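Side-chain contacts in SusD superfamily protein (PDB 3MCX), which is of unknown function but, as a SusD-family outer-membrane protein, probably takes part in capturing glycans or other nutrients at the cell surface of Bacteroides thetaiotaomicron: residues A[30-35]-A[196-201]; A[136-141]-A[417-422]; A[339-344]-A[348-353]; A[409-414]-A[422-427]. One frame throughout, in Å; residues are numbered along the deposited sequence. Where two conformers were deposited one is given.

Contact 1: A[30-35]-A[196-201]; sequences GIYRLA and NGYINY
Y32 of helix 21-36 reaches across to Y198 and I199, and every contact between 30-35 and 196-201 is made by its side chain. The firm part of the tight side is the phenol end, where the backbone N of I199 donates a nearly straight hydrogen bond (169°) to Y32 OH, 3.0 Å away. The same oxygen is hydrogen-bonded to E124 of helix 115-140, so the hydroxyl joins three parts of the chain. Along one flank of the ring, Y198 CD1 comes to 3.2 Å from Y32 CE2, the edge of Y198 turned toward the face of Y32 in an offset edge-to-face pair; Y198 has a second conformer, so this short approach and the ring pair are doubtful beyond this one. In this largely helical SusD-family fold, 196-201 is the irregular lead-in to helix 201-214, and N200 is that helix's N-cap. Contact is slacker beside the ring: I199 CG1 is anti to the carbonyl carbon (chi1 -66°), which carries I199 CD1 alongside Y32 CE1 at 3.9 Å. Loosest is the G197 side, whose carbonyl O sits 4.2 Å above the centre of the Y32 ring; Y198 itself remains partly exposed to solvent.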
loop_
_atom_site.group_PDB
_atom_site.type_symbol
_atom_site.label_atom_id
_atom_site.label_comp_id
_atom_site.label_asym_id
_atom_site.label_seq_id
_atom_site.Cartn_x
_atom_site.Cartn_y
_atom_site.Cartn_z
ATOM N N GLY A 30 18.885 8.122 2.034
ATOM C CA GLY A 30 18.584 7.621 3.362
ATOM C C GLY A 30 17.110 7.598 3.715
ATOM O O GLY A 30 16.627 6.714 4.415
ATOM N N ILE A 31 16.361 8.595 3.253
ATOM C CA ILE A 31 14.925 8.622 3.442
ATOM C C ILE A 31 14.249 7.443 2.706
ATOM O O ILE A 31 13.426 6.732 3.274
ATOM C CB ILE A 31 14.357 9.992 2.948
ATOM C CG1 ILE A 31 14.825 11.074 3.914
ATOM C CG2 ILE A 31 12.822 9.986 2.791
ATOM C CD1 ILE A 31 14.607 12.489 3.422
ATOM N N TYR A 32 14.622 7.230 1.442
ATOM C CA TYR A 32 14.088 6.092 0.705
ATOM C C TYR A 32 14.450 4.767 1.380
ATOM O O TYR A 32 13.600 3.882 1.475
ATOM C CB TYR A 32 14.654 6.089 -0.701
ATOM C CG TYR A 32 14.048 7.133 -1.635
ATOM C CD1 TYR A 32 12.718 7.088 -1.964
ATOM C CD2 TYR A 32 14.848 8.067 -2.265
ATOM C CE1 TYR A 32 12.160 8.017 -2.888
ATOM C CE2 TYR A 32 14.315 8.977 -3.179
ATOM C CZ TYR A 32 12.971 8.925 -3.485
ATOM O OH TYR A 32 12.411 9.773 -4.421
ATOM N N ARG A 33 15.674 4.651 1.881
ATOM C CA ARG A 33 16.140 3.435 2.553
ATOM C C ARG A 33 15.319 3.190 3.817
ATOM O O ARG A 33 14.883 2.085 4.077
ATOM C CB ARG A 33 17.620 3.497 2.879
ATOM C CG ARG A 33 18.195 2.158 3.318
ATOM N N LEU A 34 15.074 4.241 4.603
ATOM C CA LEU A 34 14.258 4.113 5.805
ATOM C C LEU A 34 12.837 3.674 5.454
ATOM O O LEU A 34 12.242 2.807 6.112
ATOM C CB LEU A 34 14.237 5.458 6.562
ATOM C CG LEU A 34 13.630 5.463 7.958
ATOM C CD1 LEU A 34 14.316 4.443 8.890
ATOM C CD2 LEU A 34 13.875 6.873 8.528
ATOM N N ALA A 35 12.273 4.232 4.386
ATOM C CA ALA A 35 10.940 3.869 3.934
ATOM C C ALA A 35 10.863 2.407 3.519
ATOM O O ALA A 35 9.822 1.778 3.675
ATOM C CB ALA A 35 10.431 4.806 2.807
ATOM N N ASN A 196 14.270 4.433 -11.705
ATOM C CA ASN A 196 14.245 3.217 -10.910
ATOM C C ASN A 196 14.749 3.408 -9.488
ATOM O O ASN A 196 15.921 3.720 -9.283
ATOM C CB ASN A 196 15.104 2.123 -11.588
ATOM C CG ASN A 196 14.526 1.638 -12.906
ATOM O OD1 ASN A 196 13.396 1.954 -13.265
ATOM N ND2 ASN A 196 15.309 0.854 -13.632
ATOM N N GLY A 197 13.871 3.234 -8.497
ATOM C CA GLY A 197 14.255 3.322 -7.099
ATOM C C GLY A 197 13.795 4.583 -6.423
ATOM O O GLY A 197 13.938 4.702 -5.214
ATOM N N TYR A 198 13.264 5.524 -7.213
ATOM C CA TYR A 198 12.994 6.903 -6.778
ATOM C C TYR A 198 11.686 7.402 -7.362
ATOM O O TYR A 198 11.158 6.817 -8.297
ATOM C CB TYR A 198 14.086 7.829 -7.278
ATOM C CG TYR A 198 15.460 7.406 -6.884
ATOM C CD1 TYR A 198 15.852 7.450 -5.563
ATOM C CD2 TYR A 198 16.370 6.956 -7.826
ATOM C CE1 TYR A 198 17.120 7.088 -5.178
ATOM C CE2 TYR A 198 17.644 6.575 -7.447
ATOM C CZ TYR A 198 18.007 6.645 -6.121
ATOM O OH TYR A 198 19.263 6.272 -5.723
ATOM N N ILE A 199 11.173 8.509 -6.824
ATOM C CA ILE A 199 9.909 9.085 -7.254
ATOM C C ILE A 199 10.090 10.059 -8.401
ATOM O O ILE A 199 10.885 10.994 -8.295
ATOM C CB ILE A 199 9.238 9.829 -6.077
ATOM C CG1 ILE A 199 8.859 8.816 -5.005
ATOM C CG2 ILE A 199 8.017 10.607 -6.551
ATOM C CD1 ILE A 199 8.588 9.446 -3.636
ATOM N N ASN A 200 9.372 9.827 -9.510
ATOM C CA ASN A 200 9.290 10.764 -10.620
ATOM C C ASN A 200 7.865 11.323 -10.770
ATOM O O ASN A 200 6.987 11.031 -9.951
ATOM C CB ASN A 200 9.810 10.123 -11.914
ATOM C CG ASN A 200 8.867 9.064 -12.489
ATOM O OD1 ASN A 200 7.802 8.785 -11.922
ATOM N ND2 ASN A 200 9.279 8.455 -13.616
ATOM N N TYR A 201 7.656 12.133 -11.810
ATOM C CA TYR A 201 6.371 12.792 -12.033
ATOM C C TYR A 201 5.238 11.764 -12.141
ATOM O O TYR A 201 4.153 11.971 -11.583
ATOM C CB TYR A 201 6.456 13.688 -13.293
ATOM C CG TYR A 201 5.144 14.297 -13.706
ATOM C CD1 TYR A 201 4.282 13.634 -14.566
ATOM C CD2 TYR A 201 4.760 15.551 -13.217
ATOM C CE1 TYR A 201 3.070 14.218 -14.940
ATOM C CE2 TYR A 201 3.570 16.135 -13.592
ATOM C CZ TYR A 201 2.735 15.465 -14.439
ATOM O OH TYR A 201 1.561 16.060 -14.777
#

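Contact 2: A[136-141]-A[417-422]; sequences LTRLFG and EGEVFY
The guanidinium of R138 lies flat on the ring of Y422, planes 9° apart, with E419 at its edge; the other face of the tyrosine ring is covered by F421 CD2, and G418 O lies in plane at that ring's edge. R138 CZ stands 3.6 Å from the centroid of the Y422 ring, close to the ring normal, a cation-pi stack. E419 is gripped end-on: R138 NH1 donates to E419 OE2 and R138 NH2 to E419 OE1, each over 2.9 Å and both on syn lone pairs. Guanidinium and carboxylate are nearly coplanar (23°), so the salt bridge fixes the rotation of the stacked plane. E419 OE2 has a long, weak ion pair with R210. R138 begins with CG between the backbone N and the carbonyl carbon (chi1 72°), which lays its CG 3.5 Å from Y422 OH. L139 CD1 touches the same hydroxyl. All four residues are buried; replacing R138 with a leucine would probably leave the E419 carboxylate without its main countercharge and one face of Y422 without its flat partner. The contact joins the C-terminal end of helix 115-140 to the start of helix 420-426, with Y48 of helix 44-51 packing against both L139 and Y422.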
loop_
_atom_site.group_PDB
_atom_site.type_symbol
_atom_site.label_atom_id
_atom_site.label_comp_id
_atom_site.label_asym_id
_atom_site.label_seq_id
_atom_site.Cartn_x
_atom_site.Cartn_y
_atom_site.Cartn_z
ATOM N N LEU A 136 0.118 7.345 7.526
ATOM C CA LEU A 136 -0.301 7.457 8.921
ATOM C C LEU A 136 -1.815 7.706 9.055
ATOM O O LEU A 136 -2.471 7.152 9.916
ATOM C CB LEU A 136 0.457 8.571 9.631
ATOM C CG LEU A 136 1.921 8.246 9.945
ATOM C CD1 LEU A 136 2.705 9.529 10.118
ATOM C CD2 LEU A 136 2.008 7.360 11.183
ATOM N N THR A 137 -2.330 8.592 8.209
ATOM C CA THR A 137 -3.695 9.023 8.309
ATOM C C THR A 137 -4.637 7.844 8.034
ATOM O O THR A 137 -5.684 7.716 8.668
ATOM C CB THR A 137 -3.979 10.221 7.369
ATOM O OG1 THR A 137 -3.101 11.296 7.702
ATOM C CG2 THR A 137 -5.427 10.675 7.478
ATOM N N ARG A 138 -4.291 7.008 7.072
ATOM C CA ARG A 138 -5.188 5.940 6.691
ATOM C C ARG A 138 -5.121 4.771 7.676
ATOM O O ARG A 138 -6.105 4.050 7.768
ATOM C CB ARG A 138 -4.938 5.529 5.230
ATOM C CG ARG A 138 -3.692 4.808 5.005
ATOM C CD ARG A 138 -3.239 4.870 3.523
ATOM N NE ARG A 138 -4.215 4.579 2.488
ATOM C CZ ARG A 138 -3.982 3.860 1.361
ATOM N NH1 ARG A 138 -2.830 3.236 1.153
ATOM N NH2 ARG A 138 -4.893 3.788 0.428
ATOM N N LEU A 139 -4.036 4.632 8.456
ATOM C CA LEU A 139 -3.976 3.616 9.519
ATOM C C LEU A 139 -4.663 4.087 10.781
ATOM O O LEU A 139 -5.374 3.304 11.418
ATOM C CB LEU A 139 -2.520 3.259 9.868
ATOM C CG LEU A 139 -2.028 1.979 9.202
ATOM C CD1 LEU A 139 -1.961 2.084 7.657
ATOM C CD2 LEU A 139 -0.675 1.565 9.820
ATOM N N PHE A 140 -4.430 5.342 11.178
ATOM C CA PHE A 140 -4.781 5.805 12.504
ATOM C C PHE A 140 -6.023 6.699 12.549
ATOM O O PHE A 140 -6.405 7.195 13.618
ATOM C CB PHE A 140 -3.555 6.510 13.128
ATOM C CG PHE A 140 -2.414 5.554 13.404
ATOM C CD1 PHE A 140 -2.441 4.775 14.541
ATOM C CD2 PHE A 140 -1.361 5.409 12.504
ATOM C CE1 PHE A 140 -1.414 3.852 14.821
ATOM C CE2 PHE A 140 -0.324 4.486 12.761
ATOM C CZ PHE A 140 -0.381 3.710 13.922
ATOM N N GLY A 141 -6.664 6.886 11.376
ATOM C CA GLY A 141 -7.855 7.739 11.230
ATOM C C GLY A 141 -8.945 6.976 10.508
ATOM O O GLY A 141 -8.677 6.129 9.652
ATOM N N GLU A 417 -0.698 -6.331 -2.400
ATOM C CA GLU A 417 -0.077 -5.044 -2.688
ATOM C C GLU A 417 -0.586 -3.882 -1.817
ATOM O O GLU A 417 -0.261 -2.703 -2.067
ATOM C CB GLU A 417 -0.142 -4.759 -4.200
ATOM C CG GLU A 417 0.672 -5.780 -4.996
ATOM C CD GLU A 417 0.550 -5.597 -6.495
ATOM O OE1 GLU A 417 1.245 -4.733 -7.056
ATOM O OE2 GLU A 417 -0.278 -6.297 -7.081
ATOM N N GLY A 418 -1.280 -4.229 -0.751
ATOM C CA GLY A 418 -1.514 -3.289 0.335
ATOM C C GLY A 418 -2.665 -2.323 0.209
ATOM O O GLY A 418 -2.780 -1.439 1.037
ATOM N N GLU A 419 -3.551 -2.503 -0.780
ATOM C CA GLU A 419 -4.606 -1.518 -1.046
ATOM C C GLU A 419 -6.036 -2.017 -0.885
ATOM O O GLU A 419 -6.932 -1.199 -0.704
ATOM C CB GLU A 419 -4.477 -0.921 -2.437
ATOM C CG GLU A 419 -3.278 -0.020 -2.594
ATOM C CD GLU A 419 -3.328 1.169 -1.708
ATOM O OE1 GLU A 419 -4.417 1.790 -1.610
ATOM O OE2 GLU A 419 -2.327 1.489 -1.049
ATOM N N VAL A 420 -6.290 -3.314 -1.020
ATOM C CA VAL A 420 -7.667 -3.795 -1.076
ATOM C C VAL A 420 -8.556 -3.391 0.102
ATOM O O VAL A 420 -9.741 -3.108 -0.094
ATOM C CB VAL A 420 -7.696 -5.324 -1.370
ATOM C CG1 VAL A 420 -9.011 -5.996 -0.966
ATOM C CG2 VAL A 420 -7.364 -5.530 -2.845
ATOM N N PHE A 421 -8.019 -3.334 1.313
ATOM C CA PHE A 421 -8.807 -2.849 2.457
ATOM C C PHE A 421 -9.534 -1.539 2.160
ATOM O O PHE A 421 -10.708 -1.372 2.451
ATOM C CB PHE A 421 -7.811 -2.656 3.603
ATOM C CG PHE A 421 -8.386 -2.196 4.927
ATOM C CD1 PHE A 421 -9.566 -2.679 5.438
ATOM C CD2 PHE A 421 -7.637 -1.321 5.732
ATOM C CE1 PHE A 421 -9.992 -2.311 6.683
ATOM C CE2 PHE A 421 -8.087 -0.941 6.959
ATOM C CZ PHE A 421 -9.240 -1.440 7.442
ATOM N N TYR A 422 -8.780 -0.615 1.589
ATOM C CA TYR A 422 -9.296 0.745 1.317
ATOM C C TYR A 422 -10.397 0.737 0.267
ATOM O O TYR A 422 -11.290 1.589 0.299
ATOM C CB TYR A 422 -8.118 1.651 0.941
ATOM C CG TYR A 422 -7.090 1.634 2.029
ATOM C CD1 TYR A 422 -7.385 2.189 3.285
ATOM C CD2 TYR A 422 -5.898 0.934 1.867
ATOM C CE1 TYR A 422 -6.503 2.144 4.310
ATOM C CE2 TYR A 422 -4.982 0.854 2.944
ATOM C CZ TYR A 422 -5.305 1.451 4.146
ATOM O OH TYR A 422 -4.429 1.376 5.227
#

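Contact 3: A[339-344]-A[348-353]; sequences PGKTGD and TNNICI
P339 opens the contact by setting its ring CD 3.4 Å from N349 OD1; its nitrogen has no hydrogen to give that oxygen. G340 supplies one instead: its N donates to N349 OD1 over 2.9 Å, in the carbonyl plane and on a lone pair. The other end of the same amide is also held, N349 ND2 donating to N350 O, so the side chain is fixed at both ends. G340 sits where a side chain would run into T348 OG1, and its positive phi (94°) likewise suits a glycine. K341 follows, and both its backbone and its side chain bind T348. Its backbone N donates to T348 OG1 at 2.9 Å, a hydroxyl also hydrogen-bonded to D345 O, while its side chain runs past T348, extended until a final bend at chi4 (-50°) brings K341 NZ to within 2.8 Å of T348 O, almost in line with that C=O. D251 and the carbonyl of I262 also bind this ammonium; N350 OD1, which accepts from I262 N, lies 2.8 Å from K341 NZ, and N350 ND2 is hydrogen-bonded to E259. T342 OG1 donates to D344 OD1, 2.8 Å away, on the exposed side. Together, 340-343 form a type I beta turn closed by G343 N to G340 O, within a tight polar loop that leads into strand 351-355, the partner of strand 256-260 in a two-stranded antiparallel sheet.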
loop_
_atom_site.group_PDB
_atom_site.type_symbol
_atom_site.label_atom_id
_atom_site.label_comp_id
_atom_site.label_asym_id
_atom_site.label_seq_id
_atom_site.Cartn_x
_atom_site.Cartn_y
_atom_site.Cartn_z
ATOM N N PRO A 339 8.796 -13.562 -4.942
ATOM C CA PRO A 339 9.684 -14.720 -4.735
ATOM C C PRO A 339 11.172 -14.348 -4.645
ATOM O O PRO A 339 12.011 -15.230 -4.435
ATOM C CB PRO A 339 9.427 -15.527 -5.978
ATOM C CG PRO A 339 9.259 -14.443 -7.062
ATOM C CD PRO A 339 8.440 -13.403 -6.369
ATOM N N GLY A 340 11.512 -13.065 -4.838
ATOM C CA GLY A 340 12.914 -12.641 -4.870
ATOM C C GLY A 340 13.463 -12.601 -6.282
ATOM O O GLY A 340 12.869 -13.163 -7.213
ATOM N N LYS A 341 14.622 -11.965 -6.444
ATOM C CA LYS A 341 15.230 -11.747 -7.793
ATOM C C LYS A 341 15.679 -13.007 -8.495
ATOM O O LYS A 341 15.820 -13.030 -9.732
ATOM C CB LYS A 341 16.447 -10.831 -7.707
ATOM C CG LYS A 341 16.253 -9.557 -6.943
ATOM C CD LYS A 341 17.310 -8.552 -7.271
ATOM C CE LYS A 341 17.474 -7.429 -6.302
ATOM N NZ LYS A 341 16.238 -6.726 -5.941
ATOM N N THR A 342 16.007 -14.037 -7.724
ATOM C CA THR A 342 16.393 -15.313 -8.328
ATOM C C THR A 342 15.309 -16.391 -8.179
ATOM O O THR A 342 15.505 -17.542 -8.598
ATOM C CB THR A 342 17.778 -15.798 -7.814
ATOM O OG1 THR A 342 17.701 -16.200 -6.444
ATOM C CG2 THR A 342 18.852 -14.687 -7.961
ATOM N N GLY A 343 14.156 -16.010 -7.624
ATOM C CA GLY A 343 12.989 -16.881 -7.542
ATOM C C GLY A 343 12.916 -17.787 -6.325
ATOM O O GLY A 343 11.916 -18.508 -6.168
ATOM N N ASP A 344 13.953 -17.758 -5.474
ATOM C CA ASP A 344 13.994 -18.547 -4.237
ATOM C C ASP A 344 14.521 -17.803 -2.985
ATOM O O ASP A 344 14.873 -18.443 -1.999
ATOM C CB ASP A 344 14.828 -19.790 -4.477
ATOM C CG ASP A 344 16.283 -19.466 -4.754
ATOM O OD1 ASP A 344 16.655 -18.254 -4.795
ATOM O OD2 ASP A 344 17.082 -20.428 -4.951
ATOM N N THR A 348 15.240 -10.642 -1.128
ATOM C CA THR A 348 15.808 -9.799 -2.170
ATOM C C THR A 348 14.794 -9.083 -3.063
ATOM O O THR A 348 15.202 -8.304 -3.934
ATOM C CB THR A 348 16.754 -10.611 -3.094
ATOM O OG1 THR A 348 15.976 -11.559 -3.863
ATOM C CG2 THR A 348 17.859 -11.295 -2.275
ATOM N N ASN A 349 13.508 -9.372 -2.900
ATOM C CA ASN A 349 12.468 -8.782 -3.726
ATOM C C ASN A 349 12.443 -7.280 -3.509
ATOM O O ASN A 349 12.436 -6.787 -2.361
ATOM C CB ASN A 349 11.090 -9.386 -3.413
ATOM C CG ASN A 349 10.199 -9.518 -4.635
ATOM O OD1 ASN A 349 10.073 -10.623 -5.176
ATOM N ND2 ASN A 349 9.594 -8.398 -5.097
ATOM N N ASN A 350 12.368 -6.536 -4.602
ATOM C CA ASN A 350 12.087 -5.103 -4.504
ATOM C C ASN A 350 10.682 -4.862 -3.948
ATOM O O ASN A 350 9.847 -5.774 -3.877
ATOM C CB ASN A 350 12.218 -4.429 -5.861
ATOM C CG ASN A 350 13.642 -4.087 -6.222
ATOM O OD1 ASN A 350 14.609 -4.437 -5.520
ATOM N ND2 ASN A 350 13.798 -3.448 -7.391
ATOM N N ILE A 351 10.414 -3.627 -3.560
ATOM C CA ILE A 351 9.129 -3.221 -3.014
ATOM C C ILE A 351 8.447 -2.264 -3.996
ATOM O O ILE A 351 8.734 -1.049 -4.024
ATOM C CB ILE A 351 9.257 -2.516 -1.643
ATOM C CG1 ILE A 351 10.187 -3.286 -0.676
ATOM C CG2 ILE A 351 7.871 -2.393 -1.056
ATOM C CD1 ILE A 351 10.275 -2.603 0.717
ATOM N N CYS A 352 7.511 -2.788 -4.783
ATOM C CA CYS A 352 6.771 -1.942 -5.696
ATOM C C CYS A 352 5.693 -1.220 -4.905
ATOM O O CYS A 352 4.858 -1.853 -4.216
ATOM C CB CYS A 352 6.146 -2.793 -6.794
ATOM S SG CYS A 352 5.205 -1.786 -7.970
ATOM N N ILE A 353 5.773 0.112 -4.907
ATOM C CA ILE A 353 4.854 0.960 -4.171
ATOM C C ILE A 353 3.583 1.248 -4.961
ATOM O O ILE A 353 2.496 1.231 -4.399
ATOM C CB ILE A 353 5.560 2.277 -3.753
ATOM C CG1 ILE A 353 6.842 2.013 -2.972
ATOM C CG2 ILE A 353 4.579 3.216 -2.965
ATOM C CD1 ILE A 353 6.670 1.227 -1.678
#

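Contact 4: A[409-414]-A[422-427]; sequences ERRKEL and YDYLRN
R410 and D423 cross obliquely between their helices, guanidinium and carboxylate planes 72° apart, so this salt bridge is not a flat paired one. R410 NE donates to D423 OD2 over 2.9 Å; the carboxylate oxygen lies in the guanidinium plane, but the nitrogen stands above the carboxylate plane. A second, weak bond runs from R410 NH2 to D423 OD1, and a water bridges the same two atoms. The bend of R410 at chi3 (63°) swings its flat end across to the carboxylate. R426 arrives from the opposite direction, its NH2 over one face of the R410 guanidinium with the two planes nearly perpendicular (84°), and L414 CD1 covers the other face. The R426 NH2 to R410 NE approach of 3.4 Å brings like charges together, which D423 between them would offset: R426 NH2 donates to D423 OD1 at 2.8 Å. The three residues make a salt-bridge network between helices 403-414 and 420-426, a roughly antiparallel hairpin; the axes of their segments 409-414 and 422-426 approach to 11.7 Å. Further partners hold both arginines: N362 for R410, E365 and N214 for R426. An alanine in place of R410 is likely to leave D423 with R426 as its one arginine in this network, and N362 without its arginine partner. Alongside, R411 and Y424 cross at about a right angle, Y424 OH lying over one face of the R411 guanidinium, 3.4 Å from R411 NE, at a poor angle for a hydrogen bond; R411 NE is paired with D55.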
loop_
_atom_site.group_PDB
_atom_site.type_symbol
_atom_site.label_atom_id
_atom_site.label_comp_id
_atom_site.label_asym_id
_atom_site.label_seq_id
_atom_site.Cartn_x
_atom_site.Cartn_y
_atom_site.Cartn_z
ATOM N N GLU A 409 -12.216 -7.050 -9.819
ATOM C CA GLU A 409 -10.982 -7.028 -10.590
ATOM C C GLU A 409 -9.825 -6.515 -9.763
ATOM O O GLU A 409 -8.699 -7.049 -9.852
ATOM C CB GLU A 409 -11.156 -6.183 -11.856
ATOM C CG GLU A 409 -10.114 -6.482 -12.923
ATOM C CD GLU A 409 -10.174 -7.897 -13.420
ATOM O OE1 GLU A 409 -11.230 -8.557 -13.330
ATOM O OE2 GLU A 409 -9.134 -8.342 -13.945
ATOM N N ARG A 410 -10.059 -5.490 -8.943
ATOM C CA ARG A 410 -9.013 -4.981 -8.062
ATOM C C ARG A 410 -8.530 -6.021 -7.070
ATOM O O ARG A 410 -7.329 -6.121 -6.793
ATOM C CB ARG A 410 -9.482 -3.745 -7.285
ATOM C CG ARG A 410 -9.720 -2.485 -8.154
ATOM C CD ARG A 410 -10.213 -1.286 -7.309
ATOM N NE ARG A 410 -9.192 -0.905 -6.350
ATOM C CZ ARG A 410 -8.207 -0.031 -6.544
ATOM N NH1 ARG A 410 -8.143 0.725 -7.634
ATOM N NH2 ARG A 410 -7.332 0.125 -5.603
ATOM N N ARG A 411 -9.458 -6.789 -6.508
ATOM C CA ARG A 411 -9.087 -7.850 -5.562
ATOM C C ARG A 411 -8.189 -8.886 -6.261
ATOM O O ARG A 411 -7.196 -9.354 -5.685
ATOM C CB ARG A 411 -10.322 -8.515 -4.949
ATOM C CG ARG A 411 -10.958 -7.613 -3.882
ATOM C CD ARG A 411 -12.318 -8.139 -3.530
ATOM N NE ARG A 411 -12.255 -9.446 -2.887
ATOM C CZ ARG A 411 -13.305 -10.244 -2.708
ATOM N NH1 ARG A 411 -14.527 -9.883 -3.133
ATOM N NH2 ARG A 411 -13.150 -11.426 -2.096
ATOM N N LYS A 412 -8.536 -9.245 -7.487
ATOM C CA LYS A 412 -7.747 -10.228 -8.235
ATOM C C LYS A 412 -6.351 -9.646 -8.589
ATOM O O LYS A 412 -5.341 -10.315 -8.465
ATOM C CB LYS A 412 -8.447 -10.644 -9.516
ATOM C CG LYS A 412 -9.737 -11.441 -9.313
ATOM C CD LYS A 412 -10.444 -11.705 -10.626
ATOM C CE LYS A 412 -11.836 -12.273 -10.427
ATOM N NZ LYS A 412 -12.441 -12.735 -11.720
ATOM N N GLU A 413 -6.305 -8.400 -9.035
ATOM C CA GLU A 413 -5.102 -7.801 -9.569
ATOM C C GLU A 413 -4.130 -7.370 -8.490
ATOM O O GLU A 413 -2.927 -7.494 -8.666
ATOM C CB GLU A 413 -5.450 -6.587 -10.457
ATOM C CG GLU A 413 -4.235 -5.997 -11.186
ATOM C CD GLU A 413 -3.510 -7.038 -12.043
ATOM O OE1 GLU A 413 -4.209 -7.826 -12.711
ATOM O OE2 GLU A 413 -2.248 -7.068 -12.064
ATOM N N LEU A 414 -4.644 -6.840 -7.388
ATOM C CA LEU A 414 -3.818 -6.129 -6.406
ATOM C C LEU A 414 -3.641 -6.880 -5.092
ATOM O O LEU A 414 -3.106 -6.346 -4.131
ATOM C CB LEU A 414 -4.418 -4.742 -6.139
ATOM C CG LEU A 414 -4.516 -3.839 -7.389
ATOM C CD1 LEU A 414 -5.225 -2.528 -7.080
ATOM C CD2 LEU A 414 -3.119 -3.570 -7.958
ATOM N N TYR A 422 -8.780 -0.615 1.589
ATOM C CA TYR A 422 -9.296 0.745 1.317
ATOM C C TYR A 422 -10.397 0.737 0.267
ATOM O O TYR A 422 -11.290 1.589 0.299
ATOM C CB TYR A 422 -8.118 1.651 0.941
ATOM C CG TYR A 422 -7.090 1.634 2.029
ATOM C CD1 TYR A 422 -7.385 2.189 3.285
ATOM C CD2 TYR A 422 -5.898 0.934 1.867
ATOM C CE1 TYR A 422 -6.503 2.144 4.310
ATOM C CE2 TYR A 422 -4.982 0.854 2.944
ATOM C CZ TYR A 422 -5.305 1.451 4.146
ATOM O OH TYR A 422 -4.429 1.376 5.227
ATOM N N ASP A 423 -10.371 -0.247 -0.638
ATOM C CA ASP A 423 -11.470 -0.438 -1.615
ATOM C C ASP A 423 -12.811 -0.592 -0.909
ATOM O O ASP A 423 -13.825 -0.051 -1.350
ATOM C CB ASP A 423 -11.252 -1.681 -2.487
ATOM C CG ASP A 423 -9.995 -1.634 -3.310
ATOM O OD1 ASP A 423 -9.191 -0.673 -3.250
ATOM O OD2 ASP A 423 -9.816 -2.607 -4.097
ATOM N N TYR A 424 -12.839 -1.363 0.177
ATOM C CA TYR A 424 -14.062 -1.533 0.929
ATOM C C TYR A 424 -14.390 -0.232 1.656
ATOM O O TYR A 424 -15.522 0.251 1.593
ATOM C CB TYR A 424 -13.918 -2.638 1.974
ATOM C CG TYR A 424 -13.844 -4.032 1.407
ATOM C CD1 TYR A 424 -12.629 -4.543 0.985
ATOM C CD2 TYR A 424 -14.974 -4.838 1.315
ATOM C CE1 TYR A 424 -12.559 -5.835 0.461
ATOM C CE2 TYR A 424 -14.897 -6.111 0.804
ATOM C CZ TYR A 424 -13.673 -6.615 0.415
ATOM O OH TYR A 424 -13.592 -7.903 -0.111
ATOM N N LEU A 425 -13.397 0.359 2.330
ATOM C CA LEU A 425 -13.660 1.515 3.190
ATOM C C LEU A 425 -14.252 2.671 2.392
ATOM O O LEU A 425 -15.271 3.257 2.794
ATOM C CB LEU A 425 -12.396 1.947 3.904
ATOM C CG LEU A 425 -11.744 0.916 4.842
ATOM C CD1 LEU A 425 -10.484 1.496 5.506
ATOM C CD2 LEU A 425 -12.762 0.365 5.874
ATOM N N ARG A 426 -13.608 3.029 1.279
ATOM C CA ARG A 426 -14.082 4.215 0.542
ATOM C C ARG A 426 -15.418 4.029 -0.147
ATOM O O ARG A 426 -16.078 4.992 -0.531
ATOM C CB ARG A 426 -13.058 4.698 -0.486
ATOM C CG ARG A 426 -12.829 3.773 -1.644
ATOM C CD ARG A 426 -11.918 4.411 -2.695
ATOM N NE ARG A 426 -11.565 3.385 -3.671
ATOM C CZ ARG A 426 -10.535 2.545 -3.535
ATOM N NH1 ARG A 426 -9.699 2.614 -2.513
ATOM N NH2 ARG A 426 -10.335 1.621 -4.468
ATOM N N ASN A 427 -15.838 2.768 -0.278
ATOM C CA ASN A 427 -17.125 2.436 -0.827
ATOM C C ASN A 427 -18.195 2.089 0.206
ATOM O O ASN A 427 -19.312 1.709 -0.143
ATOM C CB ASN A 427 -16.962 1.350 -1.894
ATOM C CG ASN A 427 -16.308 1.900 -3.141
ATOM O OD1 ASN A 427 -16.903 2.786 -3.785
ATOM N ND2 ASN A 427 -15.088 1.477 -3.449
HETATM O O HOH W 1 -6.948 -2.141 -4.232
#

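In the fold
From the N terminus, helix 21-36 opens contact 1, which closes at 196-201 and ties it to the lead-in of helix 201-214. Before that closure, helix 115-140 has opened contact 2, so contacts 1 and 2 cross along the chain. Contact 2 ends only at 417-422, a span that holds all of contact 3, a short closure ahead of strand 351-355. Contact 4 opens at 409-414, before contact 2 has closed, and closes at 422-427, so the two cross; helix 420-426 serves both, through Y422 in contact 2 and D423, Y424 and R426 in contact 4. V420 packs on R411 between them. Contacts 1 and 4 lie on opposite sides of the chain's centre.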